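Local coordinates for protein 6-aminohexanoate-dimer hydrolase (Bacillus anthracis, PDB 4GB7) that is a putative serine hydrolase of the beta-lactamase fold that probably cleaves the amide bond of 6-aminohexanoate dimers, at residues G282-A287 and T306-A311; D111-V116 and M387-F392; N67-N72 and R276-I281. All coordinates share one frame; numbering follows the deposited sequence. Where two conformers were deposited one is given.

Interaction 1: residues G282-A287 and T306-A311; sequences GMEENA and TARDMA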
loop_
_atom_site.group_PDB
_atom_site.type_symbol
_atom_site.label_atom_id
_atom_site.label_comp_id
_atom_site.label_asym_id
_atom_site.label_seq_id
_atom_site.Cartn_x
_atom_site.Cartn_y
_atom_site.Cartn_z
ATOM N N GLY A 282 -17.747 4.971 -6.191
ATOM C CA GLY A 282 -18.825 4.516 -5.292
ATOM C C GLY A 282 -18.363 4.127 -3.905
ATOM O O GLY A 282 -19.063 3.357 -3.203
HETATM N N MSE A 283 -17.235 4.681 -3.471
HETATM C CA MSE A 283 -16.686 4.400 -2.113
HETATM C C MSE A 283 -17.705 4.750 -1.020
HETATM O O MSE A 283 -18.398 5.759 -1.102
HETATM C CB MSE A 283 -15.481 5.267 -1.840
HETATM C CG MSE A 283 -14.316 5.108 -2.850
HETATM SE SE MSE A 283 -13.681 3.247 -2.835
HETATM C CE MSE A 283 -11.895 3.697 -3.428
ATOM N N GLU A 284 -17.769 3.897 -0.009
ATOM C CA GLU A 284 -18.691 4.057 1.080
ATOM C C GLU A 284 -18.299 5.109 2.116
ATOM O O GLU A 284 -19.189 5.666 2.785
ATOM C CB GLU A 284 -18.794 2.717 1.822
ATOM C CG GLU A 284 -19.590 1.653 1.157
ATOM C CD GLU A 284 -19.517 0.387 1.999
ATOM O OE1 GLU A 284 -20.263 0.277 3.009
ATOM O OE2 GLU A 284 -18.712 -0.476 1.655
ATOM N N GLU A 285 -16.977 5.268 2.340
ATOM C CA GLU A 285 -16.455 6.122 3.394
ATOM C C GLU A 285 -15.292 6.939 2.892
ATOM O O GLU A 285 -14.656 6.611 1.865
ATOM C CB GLU A 285 -15.976 5.297 4.616
ATOM C CG GLU A 285 -17.013 4.316 5.185
ATOM C CD GLU A 285 -18.227 4.924 5.850
ATOM O OE1 GLU A 285 -18.150 6.110 6.181
ATOM O OE2 GLU A 285 -19.246 4.166 6.073
ATOM N N ASN A 286 -15.029 8.008 3.633
ATOM C CA ASN A 286 -13.800 8.753 3.458
ATOM C C ASN A 286 -12.590 7.858 3.749
ATOM O O ASN A 286 -12.655 6.883 4.531
ATOM C CB ASN A 286 -13.746 9.979 4.389
ATOM C CG ASN A 286 -14.776 11.045 4.053
ATOM O OD1 ASN A 286 -15.292 11.119 2.946
ATOM N ND2 ASN A 286 -15.103 11.849 5.043
ATOM N N ALA A 287 -11.477 8.218 3.153
ATOM C CA ALA A 287 -10.192 7.724 3.589
ATOM C C ALA A 287 -9.452 8.926 4.206
ATOM O O ALA A 287 -10.014 10.035 4.329
ATOM C CB ALA A 287 -9.411 7.067 2.447
ATOM N N THR A 306 -11.259 1.884 4.389
ATOM C CA THR A 306 -11.993 0.664 4.762
ATOM C C THR A 306 -11.723 -0.478 3.757
ATOM O O THR A 306 -11.253 -0.263 2.623
ATOM C CB THR A 306 -13.520 0.879 4.848
ATOM O OG1 THR A 306 -14.045 0.995 3.524
ATOM C CG2 THR A 306 -13.902 2.062 5.745
ATOM N N ALA A 307 -11.949 -1.704 4.196
ATOM C CA ALA A 307 -11.618 -2.886 3.412
ATOM C C ALA A 307 -12.456 -3.002 2.138
ATOM O O ALA A 307 -11.909 -3.325 1.060
ATOM C CB ALA A 307 -11.749 -4.176 4.240
ATOM N N ARG A 308 -13.770 -2.773 2.260
ATOM C CA ARG A 308 -14.613 -2.796 1.089
ATOM C C ARG A 308 -14.230 -1.688 0.117
ATOM O O ARG A 308 -14.321 -1.894 -1.073
ATOM C CB ARG A 308 -16.092 -2.685 1.438
ATOM C CG ARG A 308 -16.612 -4.000 1.988
ATOM C CD ARG A 308 -18.141 -4.084 2.026
ATOM N NE ARG A 308 -18.718 -3.030 2.821
ATOM C CZ ARG A 308 -18.968 -3.069 4.132
ATOM N NH1 ARG A 308 -19.497 -2.006 4.720
ATOM N NH2 ARG A 308 -18.718 -4.150 4.870
ATOM N N ASP A 309 -13.829 -0.538 0.633
ATOM C CA ASP A 309 -13.443 0.539 -0.262
ATOM C C ASP A 309 -12.169 0.168 -1.020
ATOM O O ASP A 309 -12.051 0.452 -2.219
ATOM C CB ASP A 309 -13.304 1.886 0.473
ATOM C CG ASP A 309 -14.682 2.523 0.775
ATOM O OD1 ASP A 309 -15.686 2.063 0.159
ATOM O OD2 ASP A 309 -14.772 3.506 1.533
HETATM N N MSE A 310 -11.218 -0.435 -0.347
HETATM C CA MSE A 310 -10.028 -0.939 -1.027
HETATM C C MSE A 310 -10.384 -1.995 -2.047
HETATM O O MSE A 310 -9.792 -2.043 -3.099
HETATM C CB MSE A 310 -9.014 -1.506 -0.072
HETATM C CG MSE A 310 -8.297 -0.479 0.691
HETATM SE SE MSE A 310 -7.310 0.767 -0.462
HETATM C CE MSE A 310 -6.858 -0.395 -1.943
ATOM N N ALA A 311 -11.393 -2.820 -1.763
ATOM C CA ALA A 311 -11.861 -3.802 -2.723
ATOM C C ALA A 311 -12.449 -3.167 -3.986
ATOM O O ALA A 311 -12.282 -3.677 -5.088
ATOM C CB ALA A 311 -12.864 -4.711 -2.068
HETATM O O HOH W 1 -16.700 0.192 4.053
HETATM O O HOH W 2 -12.502 4.147 3.090
#
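Asp309, in the first turn of helix 307-318 of this beta-lactamase-type fold, turns its carboxylate onto the backbone of the loop 282-287 and takes two successive N-H groups, one on each oxygen. Glu284 N gives to Asp309 OD1 at 2.8 Å, and Glu285 N gives to Asp309 OD2 at 2.9 Å, both on the syn side of the carboxylate. With CG anti to its own carbonyl carbon (chi1 -77°), Asp309 leans out of the helix toward the loop, and the pair of bonds fixes the rotation of the group.

The preceding residue, Arg308, meets Glu284 side-on: NE reaches Glu284 OE2 at 2.8 Å and NH1 reaches Glu284 OE1 at 3.0 Å, the second bond almost straight at 173°. The carboxylate and guanidinium planes are only 26° apart, so both bonds run close to the plane of the arginine. Arg308 NH2 is held by Glu132 and Glu124, while Arg312 bridges to Glu284 and Asp309, whose acids come near each other; that positive charge would be expected to ease their repulsion.

Met283, a selenomethionine, bends at chi2 and brings its selenium against the stem of Asp309, SE lying 3.6 Å from Asp309 CB. The side chains of Glu285 and Thr306 cross at about a right angle, Glu285 CG lying 3.9 Å from Thr306 CG2. Thr306 is the N-cap residue, its OG1 accepting from Asp309 N, and a water that accepts from Thr306 N sits 2.8 Å from Asp309 OD2.

Interaction 2: residues D111-V116 and M387-F392; sequences DAFVVV and MVIVHF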
loop_
_atom_site.group_PDB
_atom_site.type_symbol
_atom_site.label_atom_id
_atom_site.label_comp_id
_atom_site.label_asym_id
_atom_site.label_seq_id
_atom_site.Cartn_x
_atom_site.Cartn_y
_atom_site.Cartn_z
ATOM N N ASP A 111 -7.384 -8.192 10.857
ATOM C CA ASP A 111 -8.509 -7.321 11.258
ATOM C C ASP A 111 -9.677 -7.353 10.266
ATOM O O ASP A 111 -10.831 -7.196 10.694
ATOM C CB ASP A 111 -8.049 -5.865 11.434
ATOM C CG ASP A 111 -7.089 -5.674 12.590
ATOM O OD1 ASP A 111 -7.254 -6.286 13.663
ATOM O OD2 ASP A 111 -6.149 -4.894 12.438
ATOM N N ALA A 112 -9.354 -7.455 8.962
ATOM C CA ALA A 112 -10.340 -7.514 7.901
ATOM C C ALA A 112 -9.867 -8.378 6.766
ATOM O O ALA A 112 -8.699 -8.335 6.381
ATOM C CB ALA A 112 -10.668 -6.121 7.371
ATOM N N PHE A 113 -10.813 -9.106 6.196
ATOM C CA PHE A 113 -10.533 -9.986 5.082
ATOM C C PHE A 113 -11.742 -9.917 4.159
ATOM O O PHE A 113 -12.840 -10.204 4.572
ATOM C CB PHE A 113 -10.210 -11.381 5.565
ATOM C CG PHE A 113 -9.710 -12.293 4.503
ATOM C CD1 PHE A 113 -8.396 -12.208 4.065
ATOM C CD2 PHE A 113 -10.547 -13.230 3.903
ATOM C CE1 PHE A 113 -7.926 -13.063 3.087
ATOM C CE2 PHE A 113 -10.062 -14.116 2.969
ATOM C CZ PHE A 113 -8.762 -14.006 2.525
ATOM N N VAL A 114 -11.523 -9.451 2.934
ATOM C CA VAL A 114 -12.579 -9.306 1.941
ATOM C C VAL A 114 -12.186 -10.022 0.640
ATOM O O VAL A 114 -11.075 -9.766 0.085
ATOM C CB VAL A 114 -12.839 -7.828 1.648
ATOM C CG1 VAL A 114 -13.838 -7.645 0.507
ATOM C CG2 VAL A 114 -13.288 -7.071 2.926
ATOM N N VAL A 115 -13.106 -10.832 0.129
ATOM C CA VAL A 115 -12.946 -11.552 -1.130
ATOM C C VAL A 115 -14.080 -11.164 -2.098
ATOM O O VAL A 115 -15.263 -11.293 -1.807
ATOM C CB VAL A 115 -12.938 -13.078 -0.960
ATOM C CG1 VAL A 115 -12.711 -13.770 -2.317
ATOM C CG2 VAL A 115 -11.961 -13.518 0.122
ATOM N N VAL A 116 -13.683 -10.668 -3.255
ATOM C CA VAL A 116 -14.573 -10.265 -4.333
ATOM C C VAL A 116 -14.254 -11.176 -5.535
ATOM O O VAL A 116 -13.072 -11.464 -5.810
ATOM C CB VAL A 116 -14.368 -8.818 -4.725
ATOM C CG1 VAL A 116 -15.359 -8.391 -5.832
ATOM C CG2 VAL A 116 -14.578 -7.908 -3.527
HETATM N N MSE A 387 -10.606 -12.154 -9.337
HETATM C CA MSE A 387 -10.751 -12.084 -7.899
HETATM C C MSE A 387 -9.903 -10.974 -7.323
HETATM O O MSE A 387 -8.789 -10.694 -7.798
HETATM C CB MSE A 387 -10.372 -13.427 -7.269
HETATM C CG MSE A 387 -10.591 -13.479 -5.821
HETATM SE SE MSE A 387 -9.900 -15.113 -4.985
HETATM C CE MSE A 387 -8.034 -14.589 -5.377
ATOM N N VAL A 388 -10.488 -10.266 -6.370
ATOM C CA VAL A 388 -9.783 -9.265 -5.553
ATOM C C VAL A 388 -9.808 -9.745 -4.100
ATOM O O VAL A 388 -10.872 -10.114 -3.578
ATOM C CB VAL A 388 -10.459 -7.901 -5.645
ATOM C CG1 VAL A 388 -9.807 -6.859 -4.712
ATOM C CG2 VAL A 388 -10.486 -7.420 -7.084
ATOM N N ILE A 389 -8.655 -9.663 -3.427
ATOM C CA ILE A 389 -8.589 -9.878 -1.988
ATOM C C ILE A 389 -7.978 -8.648 -1.329
ATOM O O ILE A 389 -6.950 -8.131 -1.776
ATOM C CB ILE A 389 -7.838 -11.144 -1.621
ATOM C CG1 ILE A 389 -8.616 -12.391 -2.146
ATOM C CG2 ILE A 389 -7.508 -11.234 -0.137
ATOM C CD1 ILE A 389 -7.969 -13.706 -1.769
ATOM N N VAL A 390 -8.654 -8.180 -0.311
ATOM C CA VAL A 390 -8.168 -7.146 0.611
ATOM C C VAL A 390 -7.922 -7.784 1.937
ATOM O O VAL A 390 -8.807 -8.427 2.490
ATOM C CB VAL A 390 -9.139 -5.963 0.760
ATOM C CG1 VAL A 390 -8.592 -4.937 1.757
ATOM C CG2 VAL A 390 -9.341 -5.266 -0.601
ATOM N N HIS A 391 -6.724 -7.578 2.472
ATOM C CA HIS A 391 -6.331 -8.227 3.729
ATOM C C HIS A 391 -5.698 -7.179 4.587
ATOM O O HIS A 391 -4.641 -6.615 4.182
ATOM C CB HIS A 391 -5.350 -9.374 3.406
ATOM C CG HIS A 391 -5.194 -10.394 4.492
ATOM N ND1 HIS A 391 -4.845 -11.654 4.216
ATOM C CD2 HIS A 391 -5.302 -10.299 5.841
ATOM C CE1 HIS A 391 -4.798 -12.370 5.361
ATOM N NE2 HIS A 391 -5.071 -11.538 6.364
ATOM N N PHE A 392 -6.333 -6.856 5.718
ATOM C CA PHE A 392 -5.820 -5.897 6.674
ATOM C C PHE A 392 -5.516 -6.598 7.958
ATOM O O PHE A 392 -6.321 -7.450 8.378
ATOM C CB PHE A 392 -6.821 -4.793 7.046
ATOM C CG PHE A 392 -7.213 -3.860 5.967
ATOM C CD1 PHE A 392 -6.469 -3.698 4.797
ATOM C CD2 PHE A 392 -8.322 -3.022 6.208
ATOM C CE1 PHE A 392 -6.907 -2.769 3.843
ATOM C CE2 PHE A 392 -8.730 -2.095 5.267
ATOM C CZ PHE A 392 -8.002 -1.960 4.096
#
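Phe113 and His391 form a T-shaped pair across two antiparallel strands: the CD1-CE1 edge of the phenylalanine points at one face of the imidazole, with planes at 80° and centroids 4.9 Å apart. As a non-hydrogen-bonded pair the two share a face of the sheet; with CG anti to the backbone N (chi1 -171°) the phenylalanine ring leans onto the imidazole. His391 ND1 and NE2 are hydrogen-bonded to Tyr410 OH and Thr110 OG1, respectively.

Apolar contacts continue on that face, where Phe113 CE1 touches Ile389 CG2 at 3.7 Å and Val115 packs beside Ile389 and the selenium of Met387. The opposite face carries Ala112, Val114 and Val116 against Phe392, Val390 and Val388; Ala112 CB sits 4.1 Å from Phe392 CD2.

Backbone hydrogen bonds join the hydrogen-bonded pairs Val114-Val390 and Val116-Val388 in both directions. At the far end Phe392 O accepts twice, from Asp111 N at 2.8 Å and Ala112 N at 3.1 Å, both from the same face of the carbonyl plane.

Asp111 and Ala112 together facing Phe392 make a classic beta bulge. The strands lie side by side in the antiparallel five-stranded sheet, sandwiched between helices 307-318 and 402-417, as expected of the serine beta-lactamase fold.

Interaction 3: residues N67-N72 and R276-I281; sequences NDVKNN and RIWSQI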
loop_
_atom_site.group_PDB
_atom_site.type_symbol
_atom_site.label_atom_id
_atom_site.label_comp_id
_atom_site.label_asym_id
_atom_site.label_seq_id
_atom_site.Cartn_x
_atom_site.Cartn_y
_atom_site.Cartn_z
ATOM N N ASN A 67 -4.986 14.357 6.717
ATOM C CA ASN A 67 -5.717 15.036 5.682
ATOM C C ASN A 67 -6.761 14.088 5.153
ATOM O O ASN A 67 -6.439 12.962 4.730
ATOM C CB ASN A 67 -4.826 15.380 4.495
ATOM C CG ASN A 67 -3.826 16.434 4.796
ATOM O OD1 ASN A 67 -3.882 17.094 5.825
ATOM N ND2 ASN A 67 -2.905 16.651 3.843
ATOM N N ASP A 68 -8.001 14.535 5.174
ATOM C CA ASP A 68 -9.099 13.704 4.692
ATOM C C ASP A 68 -9.046 13.471 3.184
ATOM O O ASP A 68 -8.726 14.405 2.400
ATOM C CB ASP A 68 -10.442 14.330 5.040
ATOM C CG ASP A 68 -10.802 14.230 6.488
ATOM O OD1 ASP A 68 -10.344 13.343 7.229
ATOM O OD2 ASP A 68 -11.638 15.073 6.867
ATOM N N VAL A 69 -9.426 12.259 2.777
ATOM C CA VAL A 69 -9.629 11.883 1.371
ATOM C C VAL A 69 -11.113 11.579 1.201
ATOM O O VAL A 69 -11.596 10.532 1.580
ATOM C CB VAL A 69 -8.776 10.662 1.022
ATOM C CG1 VAL A 69 -9.050 10.159 -0.397
ATOM C CG2 VAL A 69 -7.313 10.968 1.311
ATOM N N LYS A 70 -11.843 12.536 0.657
ATOM C CA LYS A 70 -13.304 12.469 0.638
ATOM C C LYS A 70 -13.861 11.526 -0.415
ATOM O O LYS A 70 -13.395 11.500 -1.575
ATOM C CB LYS A 70 -13.898 13.857 0.406
ATOM C CG LYS A 70 -13.727 14.805 1.576
ATOM C CD LYS A 70 -14.425 16.132 1.353
ATOM C CE LYS A 70 -13.752 17.031 0.313
ATOM N NZ LYS A 70 -14.568 18.235 -0.093
ATOM N N ASN A 71 -14.888 10.777 -0.032
ATOM C CA ASN A 71 -15.705 10.075 -1.030
ATOM C C ASN A 71 -16.770 11.042 -1.569
ATOM O O ASN A 71 -16.671 12.250 -1.326
ATOM C CB ASN A 71 -16.356 8.821 -0.443
ATOM C CG ASN A 71 -17.509 9.134 0.474
ATOM O OD1 ASN A 71 -17.537 10.178 1.092
ATOM N ND2 ASN A 71 -18.420 8.179 0.634
ATOM N N ASN A 72 -17.723 10.506 -2.346
ATOM C CA ASN A 72 -18.973 11.198 -2.689
ATOM C C ASN A 72 -20.141 10.551 -1.982
ATOM O O ASN A 72 -20.654 9.511 -2.440
ATOM C CB ASN A 72 -19.239 11.188 -4.169
ATOM C CG ASN A 72 -20.448 12.046 -4.540
ATOM O OD1 ASN A 72 -21.315 12.351 -3.688
ATOM N ND2 ASN A 72 -20.484 12.487 -5.768
ATOM N N ARG A 276 -9.604 12.317 -8.078
ATOM C CA ARG A 276 -9.334 11.400 -9.174
ATOM C C ARG A 276 -9.878 9.994 -8.968
ATOM O O ARG A 276 -10.134 9.274 -9.950
ATOM C CB ARG A 276 -7.841 11.356 -9.424
ATOM C CG ARG A 276 -7.273 12.648 -9.972
ATOM C CD ARG A 276 -5.763 12.698 -9.851
ATOM N NE ARG A 276 -5.222 13.907 -10.477
ATOM C CZ ARG A 276 -4.972 14.040 -11.784
ATOM N NH1 ARG A 276 -5.143 13.019 -12.644
ATOM N NH2 ARG A 276 -4.502 15.201 -12.243
ATOM N N ILE A 277 -9.990 9.554 -7.722
ATOM C CA ILE A 277 -10.285 8.161 -7.446
ATOM C C ILE A 277 -11.396 8.022 -6.403
ATOM O O ILE A 277 -12.414 7.367 -6.676
ATOM C CB ILE A 277 -9.036 7.349 -6.973
ATOM C CG1 ILE A 277 -7.952 7.391 -8.042
ATOM C CG2 ILE A 277 -9.453 5.954 -6.460
ATOM C CD1 ILE A 277 -6.600 6.851 -7.589
ATOM N N TRP A 278 -11.199 8.607 -5.236
ATOM C CA TRP A 278 -12.034 8.262 -4.043
ATOM C C TRP A 278 -13.480 8.733 -4.175
ATOM O O TRP A 278 -14.365 8.237 -3.504
ATOM C CB TRP A 278 -11.422 8.786 -2.706
ATOM C CG TRP A 278 -11.603 7.768 -1.621
ATOM C CD1 TRP A 278 -12.622 7.672 -0.697
ATOM C CD2 TRP A 278 -10.755 6.618 -1.410
ATOM N NE1 TRP A 278 -12.459 6.554 0.085
ATOM C CE2 TRP A 278 -11.360 5.850 -0.329
ATOM C CE3 TRP A 278 -9.587 6.149 -2.004
ATOM C CZ2 TRP A 278 -10.771 4.685 0.147
ATOM C CZ3 TRP A 278 -9.022 4.966 -1.534
ATOM C CH2 TRP A 278 -9.577 4.272 -0.474
ATOM N N SER A 279 -13.696 9.756 -4.982
ATOM C CA SER A 279 -15.010 10.316 -5.216
ATOM C C SER A 279 -15.668 9.706 -6.461
ATOM O O SER A 279 -16.802 10.044 -6.742
ATOM C CB SER A 279 -14.930 11.822 -5.402
ATOM O OG SER A 279 -14.240 12.173 -6.572
ATOM N N GLN A 280 -14.952 8.834 -7.193
ATOM C CA GLN A 280 -15.344 8.403 -8.535
ATOM C C GLN A 280 -15.787 6.974 -8.664
ATOM O O GLN A 280 -16.291 6.615 -9.717
ATOM C CB GLN A 280 -14.160 8.589 -9.491
ATOM C CG GLN A 280 -13.621 10.019 -9.491
ATOM C CD GLN A 280 -14.542 10.903 -10.227
ATOM O OE1 GLN A 280 -14.792 10.674 -11.412
ATOM N NE2 GLN A 280 -15.068 11.927 -9.550
ATOM N N ILE A 281 -15.639 6.139 -7.623
ATOM C CA ILE A 281 -15.947 4.702 -7.800
ATOM C C ILE A 281 -16.862 4.117 -6.720
ATOM O O ILE A 281 -16.752 2.931 -6.368
ATOM C CB ILE A 281 -14.678 3.822 -8.024
ATOM C CG1 ILE A 281 -13.753 3.812 -6.771
ATOM C CG2 ILE A 281 -13.865 4.351 -9.238
ATOM C CD1 ILE A 281 -12.597 2.829 -6.892
HETATM O O HOH W 3 -18.231 12.047 -7.649
#
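The indole of Trp278 turns an edge to the chain 67-72, with Lys70 O, Asn71 N and Asn71 CA near its plane, while Val69 CG1 comes at it obliquely. This is where the C-terminal end of helix 269-278 packs on the edge strand 66-69 of the small four-stranded antiparallel sheet in a beta-lactamase-type fold. Val69 and Trp278 cross at about a right angle: CG1, anti to the backbone N (chi1 175°), lies 3.6 Å from Trp278 CB and 3.7 Å from Trp278 CG. The ring is tethered beyond the pair through Trp278 NE1, which bonds to Glu285 O.

Past the strand, backbone and CB atoms make the contact. Asn71 CA offers its hydrogen to Trp278 O at 3.4 Å, with an angle of 154° at the hydrogen, and Asn71 CB rests 3.9 Å from Trp278 CD1. The Asn71 amide is turned elsewhere, its ND2 bonding to Met283 O. Lys70 O takes a hydrogen bond from Ser274 of the same helix, whose own carbonyl bonds to Ser279 OG.

At the end of the contact Asn72 CB touches Ser279 O at 3.7 Å. A water ties the two residues together, accepting from Asn72 ND2 at 3.0 Å and donating to Ser279 O at 2.6 Å.

How the interactions relate
The loop 282-287 of interaction 1 is the common element: it leaves the helix end of interaction 3 and is pinned to the helix that covers the sheet of interaction 2. Interactions 1 and 3 have centres about 9 Å apart and touch, Ala287 O lying 2.8 Å from Val69 N in a probable hydrogen bond between neighbouring strands. Interactions 1 and 2, with centres about 12 Å apart, meet through packing, Ala307 CB against Val114 CG2 at 3.5 Å. Interactions 2 and 3 stay apart, their nearest atoms about 8 Å away. Elsewhere in the fold, Ser140, Lys143 and Tyr249 fit the SxxK and YxN pattern of serine beta-lactamase relatives, consistent with an active site there.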